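Local coordinates for protein aftrax (Archaeoglobus fulgidus, PDB 3ZC0) that binds duplex RNA and cleaves it as the archaeal C3PO, a magnesium-binding, all-helical relative of the RNA-interference protein TRAX that assembles into an octamer, at residues E[108-120]-E[162-174]. The protein carries 1 engineered substitution. Sequence-based numbering, arbitrary orientation.
Engineered in segment 108-120: A117 (natural residue Asp).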
# COMPACT_ATOMS: atom_id res chain seq x y z
N PRO E 108 -24.02 -12.84 10.69
CA PRO E 108 -24.07 -11.65 11.54
C PRO E 108 -23.43 -10.42 10.92
O PRO E 108 -24.04 -9.34 10.86
CB PRO E 108 -23.23 -12.07 12.74
CG PRO E 108 -23.49 -13.49 12.88
CD PRO E 108 -23.62 -14.03 11.46
N ALA E 109 -22.18 -10.57 10.49
CA ALA E 109 -21.42 -9.45 9.94
C ALA E 109 -22.02 -8.87 8.66
O ALA E 109 -21.91 -7.67 8.43
CB ALA E 109 -19.97 -9.82 9.73
N ALA E 110 -22.64 -9.71 7.82
CA ALA E 110 -23.27 -9.21 6.59
C ALA E 110 -24.53 -8.41 6.89
O ALA E 110 -24.92 -7.52 6.13
CB ALA E 110 -23.60 -10.35 5.66
N PHE E 111 -25.17 -8.75 7.99
CA PHE E 111 -26.40 -8.11 8.43
C PHE E 111 -26.01 -6.73 8.89
O PHE E 111 -26.47 -5.71 8.35
CB PHE E 111 -26.96 -8.92 9.60
CG PHE E 111 -28.31 -8.48 10.08
CD1 PHE E 111 -29.45 -8.84 9.37
CD2 PHE E 111 -28.44 -7.76 11.25
CE1 PHE E 111 -30.69 -8.45 9.81
CE2 PHE E 111 -29.68 -7.36 11.70
CZ PHE E 111 -30.81 -7.71 10.97
N LEU E 112 -25.12 -6.70 9.89
CA LEU E 112 -24.64 -5.46 10.49
C LEU E 112 -24.06 -4.48 9.45
O LEU E 112 -24.42 -3.28 9.42
CB LEU E 112 -23.61 -5.77 11.59
CG LEU E 112 -24.12 -6.00 13.02
CD1 LEU E 112 -25.50 -6.63 13.04
CD2 LEU E 112 -23.12 -6.85 13.77
N ASN E 113 -23.17 -5.01 8.61
CA ASN E 113 -22.55 -4.25 7.53
C ASN E 113 -23.58 -3.76 6.51
O ASN E 113 -23.47 -2.64 6.02
CB ASN E 113 -21.50 -5.09 6.79
CG ASN E 113 -20.14 -5.06 7.46
OD1 ASN E 113 -19.88 -4.24 8.35
ND2 ASN E 113 -19.25 -5.94 7.01
N GLY E 114 -24.55 -4.60 6.18
CA GLY E 114 -25.60 -4.22 5.26
C GLY E 114 -26.38 -3.02 5.75
O GLY E 114 -26.65 -2.09 4.98
N PHE E 115 -26.75 -3.02 7.03
CA PHE E 115 -27.52 -1.90 7.57
C PHE E 115 -26.68 -0.63 7.61
O PHE E 115 -27.15 0.47 7.19
CB PHE E 115 -28.08 -2.23 8.96
CG PHE E 115 -29.40 -2.97 8.90
CD1 PHE E 115 -29.44 -4.36 8.81
CD2 PHE E 115 -30.60 -2.28 8.94
CE1 PHE E 115 -30.64 -5.03 8.76
CE2 PHE E 115 -31.80 -2.94 8.89
CZ PHE E 115 -31.82 -4.33 8.80
N ALA E 116 -25.44 -0.78 8.10
CA ALA E 116 -24.51 0.36 8.11
C ALA E 116 -24.39 0.97 6.71
O ALA E 116 -24.49 2.19 6.54
CB ALA E 116 -23.14 -0.04 8.66
N ALA E 117 -24.20 0.11 5.72
CA ALA E 117 -24.17 0.50 4.32
C ALA E 117 -25.41 1.27 3.92
O ALA E 117 -25.33 2.26 3.18
CB ALA E 117 -24.05 -0.73 3.44
N ALA E 118 -26.57 0.79 4.37
CA ALA E 118 -27.85 1.40 3.97
C ALA E 118 -27.95 2.85 4.43
O ALA E 118 -28.61 3.67 3.76
CB ALA E 118 -29.04 0.58 4.45
N VAL E 119 -27.30 3.17 5.57
CA VAL E 119 -27.22 4.58 6.00
C VAL E 119 -26.92 5.62 4.89
O VAL E 119 -27.57 6.67 4.81
CB VAL E 119 -26.23 4.78 7.14
CG1 VAL E 119 -26.29 6.24 7.63
CG2 VAL E 119 -26.58 3.84 8.27
N GLY E 120 -25.95 5.32 4.03
CA GLY E 120 -25.57 6.22 2.94
C GLY E 120 -26.63 6.35 1.87
O GLY E 120 -26.81 7.45 1.31
N LEU E 162 -14.54 -10.85 13.08
CA LEU E 162 -15.86 -11.29 13.51
C LEU E 162 -16.96 -10.36 13.03
O LEU E 162 -18.10 -10.77 12.76
CB LEU E 162 -15.90 -11.35 15.04
CG LEU E 162 -15.42 -12.64 15.68
CD1 LEU E 162 -15.96 -12.79 17.12
CD2 LEU E 162 -15.83 -13.82 14.81
N VAL E 163 -16.60 -9.09 12.91
CA VAL E 163 -17.54 -8.04 12.57
C VAL E 163 -16.97 -7.30 11.35
O VAL E 163 -17.68 -6.58 10.65
CB VAL E 163 -17.77 -7.14 13.83
CG1 VAL E 163 -17.59 -5.71 13.51
CG2 VAL E 163 -19.15 -7.42 14.47
N SER E 164 -15.68 -7.54 11.09
CA SER E 164 -14.95 -7.00 9.92
C SER E 164 -15.09 -5.49 9.68
O SER E 164 -14.59 -4.67 10.45
CB SER E 164 -15.28 -7.77 8.64
OG SER E 164 -16.55 -7.40 8.11
N GLY E 165 -15.75 -5.13 8.59
CA GLY E 165 -15.77 -3.74 8.18
C GLY E 165 -16.54 -2.73 9.03
O GLY E 165 -16.43 -1.53 8.79
N LEU E 166 -17.30 -3.21 10.01
CA LEU E 166 -18.26 -2.38 10.73
C LEU E 166 -17.76 -1.00 11.19
O LEU E 166 -18.37 0.00 10.86
CB LEU E 166 -18.82 -3.13 11.93
CG LEU E 166 -20.33 -3.11 12.18
CD1 LEU E 166 -20.59 -3.11 13.67
CD2 LEU E 166 -20.97 -1.93 11.53
N ARG E 167 -16.67 -0.95 11.94
CA ARG E 167 -16.19 0.33 12.48
C ARG E 167 -16.01 1.40 11.40
O ARG E 167 -16.51 2.53 11.54
CB ARG E 167 -14.89 0.13 13.26
CG ARG E 167 -14.99 0.48 14.73
CD ARG E 167 -15.13 1.99 14.92
NE ARG E 167 -15.31 2.35 16.32
CZ ARG E 167 -16.19 3.25 16.75
NH1 ARG E 167 -16.97 3.89 15.88
NH2 ARG E 167 -16.29 3.51 18.05
N LYS E 168 -15.31 1.04 10.33
CA LYS E 168 -15.11 1.97 9.22
C LYS E 168 -16.45 2.40 8.62
O LYS E 168 -16.69 3.60 8.42
CB LYS E 168 -14.19 1.38 8.13
N LYS E 169 -17.34 1.43 8.38
CA LYS E 169 -18.63 1.74 7.78
C LYS E 169 -19.41 2.70 8.63
O LYS E 169 -19.98 3.66 8.12
CB LYS E 169 -19.47 0.47 7.54
CG LYS E 169 -18.85 -0.53 6.57
CD LYS E 169 -19.86 -1.00 5.51
CE LYS E 169 -19.19 -1.97 4.53
NZ LYS E 169 -18.54 -3.14 5.23
N LEU E 170 -19.41 2.45 9.94
CA LEU E 170 -20.15 3.27 10.88
C LEU E 170 -19.57 4.67 10.95
O LEU E 170 -20.32 5.63 11.10
CB LEU E 170 -20.18 2.63 12.27
CG LEU E 170 -21.24 1.53 12.37
CD1 LEU E 170 -21.28 0.90 13.75
CD2 LEU E 170 -22.61 2.07 11.99
N ASP E 171 -18.25 4.80 10.85
CA ASP E 171 -17.65 6.14 10.81
C ASP E 171 -18.12 6.91 9.57
O ASP E 171 -18.58 8.06 9.68
CB ASP E 171 -16.13 6.09 10.91
CG ASP E 171 -15.67 5.89 12.34
OD1 ASP E 171 -16.50 6.10 13.25
OD2 ASP E 171 -14.49 5.54 12.55
N VAL E 172 -18.03 6.25 8.41
CA VAL E 172 -18.61 6.81 7.20
C VAL E 172 -20.06 7.24 7.44
O VAL E 172 -20.43 8.38 7.18
CB VAL E 172 -18.55 5.81 6.05
CG1 VAL E 172 -19.15 6.42 4.74
CG2 VAL E 172 -17.12 5.35 5.86
N ALA E 173 -20.86 6.33 7.98
CA ALA E 173 -22.25 6.63 8.30
C ALA E 173 -22.40 7.88 9.16
O ALA E 173 -23.24 8.72 8.86
CB ALA E 173 -22.91 5.43 8.95
N ARG E 174 -21.58 8.01 10.21
CA ARG E 174 -21.64 9.16 11.11
C ARG E 174 -21.47 10.42 10.29
O ARG E 174 -22.26 11.37 10.39
CB ARG E 174 -20.53 9.09 12.14
CG ARG E 174 -20.85 9.66 13.54
CD ARG E 174 -22.04 10.61 13.57
NE ARG E 174 -23.17 10.03 14.31
CZ ARG E 174 -24.35 10.61 14.47
NH1 ARG E 174 -24.59 11.81 13.97
NH2 ARG E 174 -25.31 9.99 15.15
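V163 O, against which A109 CB packs at 4.1 Å, takes a hydrogen bond from S164 OG at 2.9 Å and a weak one from L166 N. The serine hydroxyl comes in above the carbonyl plane, 40° out of it, within the type II' turn that leads into helix 166-187. Facing this turn is the N113 side chain; its CG lies 3.3 Å from K169 NZ, the two side chains crossing at about a right angle. K169 gets there by bending at chi2 and chi4, which folds its amino end back against the N113 amide. A leucine in place of N113 would probably leave the K169 amino group and the polar turn facing hydrocarbon. Beyond it the contact is apolar: A116 CB meets L170 CD2 at 4.0 Å and also touches L166 CD2 and K169 CB. Farther along, V119 closes on A173, with CG1 3.7 Å from its CB. L152 and I148 of helix 135-153 cover A116 and V119. The side chain of the engineered A117 (Asp in nature) lies about 5 Å from the magnesium ion held by E86 and E121. Here segments 108-120 and 166-174 of helices 108-132 and 166-187 run side by side, their N-to-C directions 21° apart, a near-parallel pair bridged by helix 135-153 in the all-helical translin fold, beside its metal site.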